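Local coordinates for protein 2,5-dihydroxypyridine 5,6-dioxygenase (Pseudomonas putida KT2440, PDB 7CUP) that catalyses the iron-dependent dioxygenolytic opening of the 2,5-dihydroxypyridine ring between carbons 5 and 6, giving N-formylmaleamate in aerobic nicotinate degradation, at residues Asp36-Asn41 with Glu124-Leu129; Glu110-Leu113 with Arg118-Leu121; Arg153-Arg158 with Gly297-Ser302; Pro258-Ile263 with Thr315-Asp320. One frame throughout, in Å; residues are numbered along the deposited sequence.

Contact 1 (Asp36-Asn41 with Glu124-Leu129)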
loop_
_atom_site.group_PDB
_atom_site.type_symbol
_atom_site.label_atom_id
_atom_site.label_comp_id
_atom_site.label_asym_id
_atom_site.label_seq_id
_atom_site.Cartn_x
_atom_site.Cartn_y
_atom_site.Cartn_z
ATOM N N ASP A 36 12.038 0.189 8.673
ATOM C CA ASP A 36 10.904 1.118 8.892
ATOM C C ASP A 36 10.898 2.158 7.786
ATOM O O ASP A 36 11.855 2.933 7.655
ATOM C CB ASP A 36 10.957 1.799 10.258
ATOM C CG ASP A 36 9.694 2.627 10.504
ATOM O OD1 ASP A 36 8.974 2.951 9.513
ATOM O OD2 ASP A 36 9.413 2.910 11.675
ATOM N N PRO A 37 9.867 2.167 6.909
ATOM C CA PRO A 37 9.829 3.096 5.786
ATOM C C PRO A 37 9.793 4.569 6.213
ATOM O O PRO A 37 10.357 5.402 5.506
ATOM C CB PRO A 37 8.553 2.714 5.005
ATOM C CG PRO A 37 7.750 1.906 5.971
ATOM C CD PRO A 37 8.770 1.191 6.834
ATOM N N ARG A 38 9.195 4.871 7.355
ATOM C CA ARG A 38 9.126 6.280 7.848
ATOM C C ARG A 38 10.540 6.783 8.161
ATOM O O ARG A 38 10.834 7.929 7.823
ATOM C CB ARG A 38 8.208 6.339 9.057
ATOM C CG ARG A 38 6.793 5.948 8.693
ATOM C CD ARG A 38 5.882 5.968 9.885
ATOM N NE ARG A 38 5.683 7.344 10.298
ATOM C CZ ARG A 38 5.955 7.797 11.513
ATOM N NH1 ARG A 38 6.390 6.949 12.433
ATOM N NH2 ARG A 38 5.763 9.081 11.806
ATOM N N THR A 39 11.387 5.930 8.752
ATOM C CA THR A 39 12.797 6.243 9.112
ATOM C C THR A 39 13.660 6.395 7.839
ATOM O O THR A 39 14.418 7.389 7.749
ATOM C CB THR A 39 13.325 5.239 10.155
ATOM O OG1 THR A 39 12.500 5.297 11.323
ATOM C CG2 THR A 39 14.706 5.588 10.635
ATOM N N VAL A 40 13.599 5.444 6.908
ATOM C CA VAL A 40 14.237 5.566 5.566
ATOM C C VAL A 40 13.844 6.908 4.926
ATOM O O VAL A 40 14.751 7.645 4.466
ATOM C CB VAL A 40 13.818 4.388 4.681
ATOM C CG1 VAL A 40 14.258 4.554 3.247
ATOM C CG2 VAL A 40 14.303 3.066 5.246
ATOM N N ASN A 41 12.557 7.242 4.875
ATOM C CA ASN A 41 12.072 8.486 4.193
ATOM C C ASN A 41 12.617 9.730 4.903
ATOM O O ASN A 41 13.145 10.601 4.207
ATOM C CB ASN A 41 10.548 8.577 4.085
ATOM C CG ASN A 41 9.981 7.521 3.148
ATOM O OD1 ASN A 41 10.707 6.961 2.296
ATOM N ND2 ASN A 41 8.692 7.228 3.320
ATOM N N GLU A 124 15.877 1.737 16.107
ATOM C CA GLU A 124 14.891 1.792 17.210
ATOM C C GLU A 124 13.713 2.619 16.725
ATOM O O GLU A 124 13.838 3.442 15.811
ATOM C CB GLU A 124 15.468 2.375 18.504
ATOM C CG GLU A 124 16.486 1.495 19.189
ATOM C CD GLU A 124 16.018 0.150 19.715
ATOM O OE1 GLU A 124 15.894 0.032 20.935
ATOM O OE2 GLU A 124 15.912 -0.810 18.901
ATOM N N PRO A 125 12.522 2.406 17.326
ATOM C CA PRO A 125 11.327 3.167 16.958
ATOM C C PRO A 125 11.497 4.682 17.110
ATOM O O PRO A 125 12.202 5.160 18.002
ATOM C CB PRO A 125 10.252 2.671 17.951
ATOM C CG PRO A 125 10.775 1.385 18.550
ATOM C CD PRO A 125 12.280 1.447 18.416
ATOM N N PRO A 126 10.836 5.494 16.265
ATOM C CA PRO A 126 10.973 6.955 16.322
ATOM C C PRO A 126 10.800 7.557 17.724
ATOM O O PRO A 126 11.519 8.481 18.057
ATOM C CB PRO A 126 9.839 7.452 15.408
ATOM C CG PRO A 126 9.646 6.323 14.407
ATOM C CD PRO A 126 9.967 5.048 15.159
ATOM N N GLU A 127 9.875 7.028 18.535
ATOM C CA GLU A 127 9.621 7.586 19.885
ATOM C C GLU A 127 10.882 7.401 20.765
ATOM O O GLU A 127 11.159 8.260 21.635
ATOM C CB GLU A 127 8.369 6.966 20.515
ATOM C CG GLU A 127 7.075 7.293 19.767
ATOM C CD GLU A 127 6.929 6.766 18.340
ATOM O OE1 GLU A 127 7.529 5.687 18.041
ATOM O OE2 GLU A 127 6.227 7.447 17.510
ATOM N N VAL A 128 11.578 6.284 20.615
ATOM C CA VAL A 128 12.809 5.973 21.384
ATOM C C VAL A 128 13.904 6.893 20.847
ATOM O O VAL A 128 14.679 7.435 21.669
ATOM C CB VAL A 128 13.173 4.488 21.225
ATOM C CG1 VAL A 128 14.548 4.149 21.813
ATOM C CG2 VAL A 128 12.089 3.616 21.826
ATOM N N LEU A 129 13.953 7.057 19.523
ATOM C CA LEU A 129 14.923 7.967 18.880
ATOM C C LEU A 129 14.735 9.389 19.437
ATOM O O LEU A 129 15.763 10.081 19.610
ATOM C CB LEU A 129 14.768 7.946 17.359
ATOM C CG LEU A 129 15.146 6.665 16.614
ATOM C CD1 LEU A 129 15.056 6.911 15.131
ATOM C CD2 LEU A 129 16.537 6.184 16.979
HETATM O O HOH W 1 13.217 3.183 13.146
#

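Contact 2 (Glu110-Leu113 with Arg118-Leu121)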
loop_
_atom_site.group_PDB
_atom_site.type_symbol
_atom_site.label_atom_id
_atom_site.label_comp_id
_atom_site.label_asym_id
_atom_site.label_seq_id
_atom_site.Cartn_x
_atom_site.Cartn_y
_atom_site.Cartn_z
ATOM N N GLU A 110 33.934 -3.455 8.781
ATOM C CA GLU A 110 35.255 -2.968 9.230
ATOM C C GLU A 110 35.995 -2.353 8.042
ATOM O O GLU A 110 36.549 -1.265 8.193
ATOM C CB GLU A 110 36.044 -4.123 9.847
ATOM C CG GLU A 110 37.370 -3.686 10.410
ATOM C CD GLU A 110 37.263 -2.898 11.704
ATOM O OE1 GLU A 110 38.309 -2.764 12.376
ATOM O OE2 GLU A 110 36.139 -2.443 12.061
ATOM N N GLN A 111 35.946 -3.007 6.884
ATOM C CA GLN A 111 36.568 -2.518 5.625
ATOM C C GLN A 111 35.895 -1.210 5.182
ATOM O O GLN A 111 36.625 -0.276 4.798
ATOM C CB GLN A 111 36.515 -3.616 4.575
ATOM C CG GLN A 111 37.597 -4.669 4.782
ATOM C CD GLN A 111 37.269 -5.918 4.004
ATOM O OE1 GLN A 111 36.642 -5.861 2.950
ATOM N NE2 GLN A 111 37.670 -7.066 4.526
ATOM N N ILE A 112 34.564 -1.098 5.294
ATOM C CA ILE A 112 33.855 0.182 4.986
ATOM C C ILE A 112 34.440 1.294 5.863
ATOM O O ILE A 112 34.814 2.322 5.322
ATOM C CB ILE A 112 32.315 0.076 5.121
ATOM C CG1 ILE A 112 31.745 -0.996 4.192
ATOM C CG2 ILE A 112 31.679 1.439 4.868
ATOM C CD1 ILE A 112 30.296 -1.318 4.432
ATOM N N LEU A 113 34.477 1.114 7.177
ATOM C CA LEU A 113 34.963 2.146 8.142
ATOM C C LEU A 113 36.445 2.516 7.877
ATOM O O LEU A 113 36.822 3.716 7.944
ATOM C CB LEU A 113 34.765 1.577 9.553
ATOM C CG LEU A 113 33.310 1.318 9.968
ATOM C CD1 LEU A 113 33.247 0.709 11.359
ATOM C CD2 LEU A 113 32.498 2.602 9.923
ATOM N N ARG A 118 31.793 6.808 7.400
ATOM C CA ARG A 118 31.161 6.799 8.747
ATOM C C ARG A 118 29.815 6.048 8.689
ATOM O O ARG A 118 29.126 6.103 7.664
ATOM C CB ARG A 118 30.886 8.215 9.253
ATOM C CG ARG A 118 31.916 9.234 8.822
ATOM C CD ARG A 118 31.804 10.556 9.523
ATOM N NE ARG A 118 30.764 11.490 9.091
ATOM C CZ ARG A 118 30.753 12.186 7.953
ATOM N NH1 ARG A 118 31.662 11.971 7.008
ATOM N NH2 ARG A 118 29.796 13.073 7.747
ATOM N N ILE A 119 29.429 5.383 9.776
ATOM C CA ILE A 119 28.169 4.591 9.791
ATOM C C ILE A 119 27.376 4.962 11.035
ATOM O O ILE A 119 27.923 4.790 12.164
ATOM C CB ILE A 119 28.427 3.083 9.723
ATOM C CG1 ILE A 119 29.300 2.712 8.514
ATOM C CG2 ILE A 119 27.080 2.366 9.756
ATOM C CD1 ILE A 119 29.631 1.211 8.391
ATOM N N LEU A 120 26.136 5.424 10.825
ATOM C CA LEU A 120 25.156 5.671 11.918
ATOM C C LEU A 120 24.070 4.594 11.862
ATOM O O LEU A 120 23.363 4.528 10.878
ATOM C CB LEU A 120 24.542 7.061 11.759
ATOM C CG LEU A 120 23.561 7.441 12.867
ATOM C CD1 LEU A 120 24.258 7.475 14.216
ATOM C CD2 LEU A 120 22.913 8.769 12.570
ATOM N N LEU A 121 23.965 3.764 12.894
ATOM C CA LEU A 121 22.873 2.771 13.026
ATOM C C LEU A 121 21.652 3.498 13.597
ATOM O O LEU A 121 21.826 4.328 14.517
ATOM C CB LEU A 121 23.326 1.613 13.913
ATOM C CG LEU A 121 22.240 0.579 14.182
ATOM C CD1 LEU A 121 21.846 -0.151 12.913
ATOM C CD2 LEU A 121 22.669 -0.394 15.267
#

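Contact 3 (Arg153-Arg158 with Gly297-Ser302). With FE (Fe (III) ion), chain G.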
loop_
_atom_site.group_PDB
_atom_site.type_symbol
_atom_site.label_atom_id
_atom_site.label_comp_id
_atom_site.label_asym_id
_atom_site.label_seq_id
_atom_site.Cartn_x
_atom_site.Cartn_y
_atom_site.Cartn_z
ATOM N N ARG A 153 44.022 -0.635 34.275
ATOM C CA ARG A 153 44.821 -1.883 34.113
ATOM C C ARG A 153 43.952 -3.100 34.441
ATOM O O ARG A 153 44.263 -4.211 33.931
ATOM C CB ARG A 153 46.084 -1.808 34.981
ATOM C CG ARG A 153 47.207 -0.983 34.369
ATOM C CD ARG A 153 47.789 -1.651 33.128
ATOM N NE ARG A 153 49.063 -2.351 33.332
ATOM C CZ ARG A 153 49.225 -3.650 33.633
ATOM N NH1 ARG A 153 48.185 -4.451 33.814
ATOM N NH2 ARG A 153 50.448 -4.143 33.766
ATOM N N SER A 154 42.921 -2.890 35.268
ATOM C CA SER A 154 41.874 -3.880 35.628
ATOM C C SER A 154 40.513 -3.178 35.765
ATOM O O SER A 154 40.476 -1.975 36.159
ATOM C CB SER A 154 42.223 -4.585 36.905
ATOM O OG SER A 154 41.942 -3.747 38.021
ATOM N N LEU A 155 39.428 -3.913 35.493
ATOM C CA LEU A 155 38.054 -3.507 35.890
ATOM C C LEU A 155 37.551 -4.490 36.951
ATOM O O LEU A 155 37.809 -5.705 36.798
ATOM C CB LEU A 155 37.151 -3.464 34.648
ATOM C CG LEU A 155 35.676 -3.134 34.903
ATOM C CD1 LEU A 155 35.049 -2.484 33.679
ATOM C CD2 LEU A 155 34.895 -4.379 35.295
ATOM N N HIS A 156 36.856 -3.994 37.984
ATOM C CA HIS A 156 36.295 -4.869 39.053
ATOM C C HIS A 156 34.828 -4.532 39.342
ATOM O O HIS A 156 34.486 -3.331 39.526
ATOM C CB HIS A 156 37.165 -4.849 40.338
ATOM C CG HIS A 156 37.011 -6.104 41.142
ATOM N ND1 HIS A 156 37.908 -7.170 41.047
ATOM C CD2 HIS A 156 36.029 -6.513 41.982
ATOM C CE1 HIS A 156 37.501 -8.164 41.819
ATOM N NE2 HIS A 156 36.346 -7.785 42.408
ATOM N N VAL A 157 33.993 -5.560 39.489
ATOM C CA VAL A 157 32.563 -5.338 39.838
ATOM C C VAL A 157 32.223 -6.065 41.135
ATOM O O VAL A 157 32.555 -7.264 41.253
ATOM C CB VAL A 157 31.638 -5.763 38.698
ATOM C CG1 VAL A 157 30.174 -5.638 39.098
ATOM C CG2 VAL A 157 31.932 -4.938 37.454
ATOM N N ARG A 158 31.530 -5.355 42.015
ATOM C CA ARG A 158 30.919 -5.903 43.257
ATOM C C ARG A 158 29.455 -5.443 43.360
ATOM O O ARG A 158 29.144 -4.284 43.044
ATOM C CB ARG A 158 31.747 -5.456 44.476
ATOM C CG ARG A 158 33.179 -5.989 44.502
ATOM C CD ARG A 158 33.891 -5.912 45.853
ATOM N NE ARG A 158 34.626 -4.662 46.054
ATOM C CZ ARG A 158 35.895 -4.426 45.688
ATOM N NH1 ARG A 158 36.453 -3.246 45.935
ATOM N NH2 ARG A 158 36.605 -5.358 45.073
ATOM N N GLY A 297 24.696 4.228 34.896
ATOM C CA GLY A 297 25.189 3.508 36.091
ATOM C C GLY A 297 25.004 2.000 36.028
ATOM O O GLY A 297 25.330 1.327 37.005
ATOM N N ASN A 298 24.551 1.441 34.910
ATOM C CA ASN A 298 24.486 -0.030 34.767
ATOM C C ASN A 298 25.928 -0.546 34.643
ATOM O O ASN A 298 26.840 0.235 34.324
ATOM C CB ASN A 298 23.522 -0.457 33.630
ATOM C CG ASN A 298 24.053 -0.309 32.211
ATOM O OD1 ASN A 298 25.247 -0.107 31.988
ATOM N ND2 ASN A 298 23.174 -0.437 31.222
ATOM N N PHE A 299 26.122 -1.828 34.905
ATOM C CA PHE A 299 27.278 -2.612 34.417
ATOM C C PHE A 299 26.744 -3.516 33.310
ATOM O O PHE A 299 25.795 -4.271 33.557
ATOM C CB PHE A 299 27.923 -3.447 35.521
ATOM C CG PHE A 299 29.000 -4.359 35.010
ATOM C CD1 PHE A 299 30.155 -3.838 34.463
ATOM C CD2 PHE A 299 28.838 -5.722 35.024
ATOM C CE1 PHE A 299 31.139 -4.675 33.953
ATOM C CE2 PHE A 299 29.830 -6.561 34.551
ATOM C CZ PHE A 299 30.973 -6.034 33.994
ATOM N N LEU A 300 27.324 -3.413 32.126
ATOM C CA LEU A 300 26.897 -4.202 30.955
ATOM C C LEU A 300 28.038 -5.121 30.598
ATOM O O LEU A 300 29.119 -4.608 30.254
ATOM C CB LEU A 300 26.576 -3.264 29.787
ATOM C CG LEU A 300 26.121 -3.958 28.508
ATOM C CD1 LEU A 300 24.811 -4.717 28.729
ATOM C CD2 LEU A 300 25.970 -2.941 27.381
ATOM N N PHE A 301 27.785 -6.416 30.629
ATOM C CA PHE A 301 28.715 -7.390 30.031
ATOM C C PHE A 301 27.991 -8.154 28.936
ATOM O O PHE A 301 26.752 -8.138 28.882
ATOM C CB PHE A 301 29.318 -8.334 31.071
ATOM C CG PHE A 301 28.371 -9.282 31.744
ATOM C CD1 PHE A 301 27.515 -8.833 32.736
ATOM C CD2 PHE A 301 28.360 -10.625 31.406
ATOM C CE1 PHE A 301 26.653 -9.715 33.368
ATOM C CE2 PHE A 301 27.501 -11.504 32.048
ATOM C CZ PHE A 301 26.655 -11.044 33.029
ATOM N N SER A 302 28.791 -8.827 28.126
ATOM C CA SER A 302 28.330 -9.578 26.952
ATOM C C SER A 302 29.037 -10.938 26.908
ATOM O O SER A 302 30.067 -11.109 27.609
ATOM C CB SER A 302 28.557 -8.762 25.704
ATOM O OG SER A 302 28.130 -9.506 24.577
HETATM FE FE FE G . 27.496 -7.688 23.317
HETATM O O HOH W 2 29.066 -8.607 21.830
HETATM O O HOH W 3 26.566 -6.042 21.981
#

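Contact 4 (Pro258-Ile263 with Thr315-Asp320). With FE (Fe (III) ion), chain G.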
loop_
_atom_site.group_PDB
_atom_site.type_symbol
_atom_site.label_atom_id
_atom_site.label_comp_id
_atom_site.label_asym_id
_atom_site.label_seq_id
_atom_site.Cartn_x
_atom_site.Cartn_y
_atom_site.Cartn_z
ATOM N N PRO A 258 31.309 -24.403 22.682
ATOM C CA PRO A 258 31.863 -23.850 23.921
ATOM C C PRO A 258 32.223 -22.358 23.860
ATOM O O PRO A 258 32.365 -21.753 24.893
ATOM C CB PRO A 258 33.092 -24.734 24.212
ATOM C CG PRO A 258 33.398 -25.457 22.922
ATOM C CD PRO A 258 32.108 -25.508 22.128
ATOM N N GLU A 259 32.370 -21.770 22.676
ATOM C CA GLU A 259 32.719 -20.322 22.567
ATOM C C GLU A 259 31.619 -19.447 23.179
ATOM O O GLU A 259 31.956 -18.360 23.666
ATOM C CB GLU A 259 32.933 -19.943 21.112
ATOM C CG GLU A 259 34.199 -20.524 20.524
ATOM C CD GLU A 259 34.546 -19.917 19.174
ATOM O OE1 GLU A 259 35.704 -20.091 18.732
ATOM O OE2 GLU A 259 33.661 -19.242 18.575
ATOM N N VAL A 260 30.362 -19.919 23.213
ATOM C CA VAL A 260 29.178 -19.106 23.662
ATOM C C VAL A 260 29.440 -18.583 25.088
ATOM O O VAL A 260 28.977 -17.463 25.400
ATOM C CB VAL A 260 27.841 -19.875 23.556
ATOM C CG1 VAL A 260 27.654 -20.492 22.185
ATOM C CG2 VAL A 260 27.654 -20.960 24.597
ATOM N N TYR A 261 30.206 -19.320 25.912
ATOM C CA TYR A 261 30.393 -19.030 27.361
ATOM C C TYR A 261 31.487 -17.982 27.583
ATOM O O TYR A 261 31.727 -17.584 28.733
ATOM C CB TYR A 261 30.647 -20.326 28.143
ATOM C CG TYR A 261 29.537 -21.324 27.981
ATOM C CD1 TYR A 261 28.293 -21.084 28.546
ATOM C CD2 TYR A 261 29.698 -22.459 27.201
ATOM C CE1 TYR A 261 27.248 -21.970 28.369
ATOM C CE2 TYR A 261 28.655 -23.349 26.990
ATOM C CZ TYR A 261 27.424 -23.101 27.579
ATOM O OH TYR A 261 26.377 -23.954 27.372
ATOM N N GLY A 262 32.123 -17.496 26.528
ATOM C CA GLY A 262 33.204 -16.508 26.689
ATOM C C GLY A 262 32.670 -15.125 27.043
ATOM O O GLY A 262 31.729 -14.665 26.383
ATOM N N ILE A 263 33.298 -14.441 27.993
ATOM C CA ILE A 263 32.962 -13.036 28.304
ATOM C C ILE A 263 33.558 -12.144 27.221
ATOM O O ILE A 263 34.773 -12.268 26.902
ATOM C CB ILE A 263 33.418 -12.625 29.698
ATOM C CG1 ILE A 263 32.832 -13.546 30.771
ATOM C CG2 ILE A 263 33.055 -11.177 29.954
ATOM C CD1 ILE A 263 31.298 -13.568 30.843
ATOM N N THR A 315 31.546 -17.276 17.385
ATOM C CA THR A 315 30.280 -18.006 17.676
ATOM C C THR A 315 29.103 -17.048 17.490
ATOM O O THR A 315 29.223 -15.863 17.779
ATOM C CB THR A 315 30.299 -18.613 19.085
ATOM O OG1 THR A 315 29.157 -19.451 19.237
ATOM C CG2 THR A 315 30.296 -17.567 20.173
ATOM N N PRO A 316 27.967 -17.494 16.916
ATOM C CA PRO A 316 26.828 -16.607 16.689
ATOM C C PRO A 316 26.056 -16.242 17.963
ATOM O O PRO A 316 25.393 -15.228 17.967
ATOM C CB PRO A 316 25.917 -17.439 15.785
ATOM C CG PRO A 316 26.238 -18.863 16.149
ATOM C CD PRO A 316 27.722 -18.856 16.425
ATOM N N CYS A 317 26.128 -17.077 19.000
ATOM C CA CYS A 317 25.346 -16.862 20.247
ATOM C C CYS A 317 25.859 -15.624 20.998
ATOM O O CYS A 317 26.999 -15.627 21.459
ATOM C CB CYS A 317 25.405 -18.093 21.129
ATOM S SG CYS A 317 24.400 -17.944 22.622
ATOM N N HIS A 318 25.010 -14.608 21.154
ATOM C CA HIS A 318 25.377 -13.303 21.747
ATOM C C HIS A 318 24.344 -12.872 22.798
ATOM O O HIS A 318 23.141 -12.734 22.455
ATOM C CB HIS A 318 25.509 -12.286 20.621
ATOM C CG HIS A 318 25.672 -10.906 21.139
ATOM N ND1 HIS A 318 24.700 -9.949 20.993
ATOM C CD2 HIS A 318 26.659 -10.356 21.865
ATOM C CE1 HIS A 318 25.082 -8.844 21.584
ATOM N NE2 HIS A 318 26.280 -9.068 22.116
ATOM N N LEU A 319 24.795 -12.620 24.029
ATOM C CA LEU A 319 23.951 -12.046 25.117
ATOM C C LEU A 319 24.549 -10.727 25.597
ATOM O O LEU A 319 25.788 -10.617 25.647
ATOM C CB LEU A 319 23.849 -13.032 26.281
ATOM C CG LEU A 319 23.344 -14.423 25.915
ATOM C CD1 LEU A 319 23.352 -15.309 27.154
ATOM C CD2 LEU A 319 21.949 -14.381 25.294
ATOM N N ASP A 320 23.682 -9.742 25.843
ATOM C CA ASP A 320 23.973 -8.472 26.549
ATOM C C ASP A 320 23.205 -8.524 27.852
ATOM O O ASP A 320 21.975 -8.804 27.825
ATOM C CB ASP A 320 23.608 -7.244 25.719
ATOM C CG ASP A 320 24.628 -6.974 24.630
ATOM O OD1 ASP A 320 25.755 -7.422 24.796
ATOM O OD2 ASP A 320 24.269 -6.361 23.618
HETATM FE FE FE G . 27.496 -7.688 23.317
HETATM O O HOH W 4 26.869 -16.214 24.009
HETATM O O HOH W 3 26.566 -6.042 21.981
HETATM O O HOH W 2 29.066 -8.607 21.830
#

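Contact 1 (Asp36-Asn41 with Glu124-Leu129)
Pro126 lays one side of its ring against the side chains at the start of helix 37-49: its CG lies 3.9 Å from Arg38 NH1, and its CD is 4.1 Å from Asp36 OD2. Arg38 crosses the proline at about a right angle, its chain bending at chi3 (70°) to bring the guanidinium round to the ring. That guanidinium is held by its NH2, which gives hydrogen bonds to Asn5 OD1 and Val3 O. Glu127 OE2, 5.1 Å from Arg38 NH1, is too far for a salt bridge but probably adds some attraction; it takes a hydrogen bond from Val3 N.

Two helix N-termini meet here, 37-49 and 126-131, the second following strand 118-121 of the parallel sheet, with Asp36 and Pro125 as the N-caps. Asp36 OD1 accepts from Arg38 N at 2.9 Å, the donor coming from above the carboxylate plane. An alanine here has no carboxylate, which would probably leave Arg38 N without its capping acceptor and open a gap beside the proline CD.

Water 1 also joins the segments, 2.9 Å from Thr39 OG1 and donating to Glu124 O at 2.7 Å. Leu8 of helix 5-18 touches both Thr39 and Pro126, while His33 of a second subunit packs on Arg38.

Contact 2 (Glu110-Leu113 with Arg118-Leu121)
Leu113 CD2 presses on Ile119 from the helix side, 3.5 Å from Ile119 CG1 and equally 3.5 Å from Ile119 CD1. The pair with CG1 is closer than ordinary van der Waals contact, so the leucine methyl sits snugly against the last two carbons of the isoleucine's longer branch. Behind it, Leu113 CG is still 4.0 Å from Ile119 CD1. Ile112 supplies the second touch, its CG2 standing 4.1 Å from Ile119 CD1. Both helix side chains cross Ile119 at about a right angle, and the end methyl of the isoleucine is thereby met by two neighbours in sequence.

The torsions explain which branches meet. In Ile119, CG1 stands anti to the carbonyl carbon (chi1 -54°) and the chain runs on straight to CD1, which carries that methyl out from the strand to the helix. Ile112 turns its short CG2 branch to the strand, while its side chain also touches Gln88, Leu91 and Glu92 of helix 85-92.

Further out, Trp187 of strand 187-189 touches both Leu113 and Ile119. Strand 118-121 is itself fixed in the sheet by backbone hydrogen bonds, Arg118 and Leu120 pairing with Val97, and Ile119 with Arg186 and Asp188. Arg118 turns the other way, its guanidinium bonded to Ser19 O, Gln25 OE1 and Ala181 O. Helix 107-114 thus packs through aliphatic side chains on the strand that follows it, as in a beta-alpha-beta crossover, here the unit of strand 96-99, helix 107-114 and strand 118-121 in a parallel sheet.

Contact 3 (Arg153-Arg158 with Gly297-Ser302)
Two antiparallel sheets face each other here, and strand 154-158 of one meets strand 299-303 of the other through side chains alone, with no hydrogen bond across. Phe299 carries the contact. Val157 CG2 sits over one face of its ring, 3.5 Å from the centroid and only 9° off the ring normal, a well-centred CH-pi contact. All six ring carbons lie at similar distances from that methyl, the nearest including CE1 at 3.6 Å. Leu155 adds a second touch, its CD2 reaching Phe299 CE1 at 4.0 Å from an oblique direction.

In Phe299, CG is anti to the backbone N (chi1 174°), which sends the ring out from its strand to the facing sheet. Val157 has CG1 rather than CG2 in the corresponding place (chi1 176°), leaving CG2 beside its own backbone N and over the ring. Leu155 and Val157 are alternate residues and both project from the same side of their strand, as a beta strand dictates; His156, between them, turns away and bonds to His166 and Asp164.

This is sheet-on-sheet packing in the hydrophobic interior, continued round Phe299 by Ile266, Leu323 and Ile328. Strand 299-303 has a second role at its far end, where Ser302 OG binds the iron(III) ion at 2.3 Å. His265, His318 and Asp320 complete the protein ligands, and waters 2 and 3 fill two more positions on the metal. Ser302 OG also hydrogen-bonds to Leu319 O on the adjoining strand.

Contact 4 (Pro258-Ile263 with Thr315-Asp320)
A single water does the polar bridging between Val260 and Cys317: water 4 donates to both carbonyls, 2.8 Å from Val260 O and 2.6 Å from Cys317 O. Next to it the side chains of the same two residues close up tightly. Val260 CG1 is 3.5 Å from Cys317 CB, nearer than usual for two carbons, and the same methyl also lies 3.5 Å from Thr315 OG1, so it is wedged between two residues of the other segment.

Glu259 and Thr315 slide past each other in opposite directions, with Glu259 CB 3.6 Å from Thr315 CB. The Thr315 side chain crosses Val260 at about a right angle; its OG1, anti to the backbone N (chi1 -172°), is hydrogen-bonded to Asp257 OD2, just ahead of the 3-10 turn. A valine in its place would probably leave Asp257 OD2 without this hydroxyl partner.

The 3-10 segment 258-261 leads into strand 263-269, and the loop residues Thr315 to Cys317 form the approach to strand 319-323; both strands belong to the antiparallel sheet that carries the iron site. Val260 is backed by Met252 of helix 243-253, and Cys317 by Phe255.

Just past the packed residues, the side chain of His318 starts off away from the 3-10 segment, and its NE2 binds the iron(III) ion at 2.2 Å. Asp320 OD1 joins it at 2.3 Å. Asp320 OD2 accepts from water 3, itself a ligand of the iron, and forms a salt bridge with Arg293; His318 ND1 bonds to Thr73 O in the second shell.

How the contacts relate
From the N terminus, contact 1 opens first at 36-41 and closes a long loop at 124-129. Contact 2 lies wholly within that loop: a short turn separates its helix from its strand, and strand 118-121 then leads on to helix 126-131. Both belong to the part of the chain built on the parallel sheet. Contact 3 opens only afterwards, at 153-158, and its loop crosses that of contact 4: the segments alternate as 153-158, 258-263, 297-302 and 315-320. Contact 3 joins two antiparallel sheets, while contact 4 fastens the approaches to two strands of one of them. Contacts 3 and 4 meet at the shared iron, where strands 299-303 and 319-323 are neighbours.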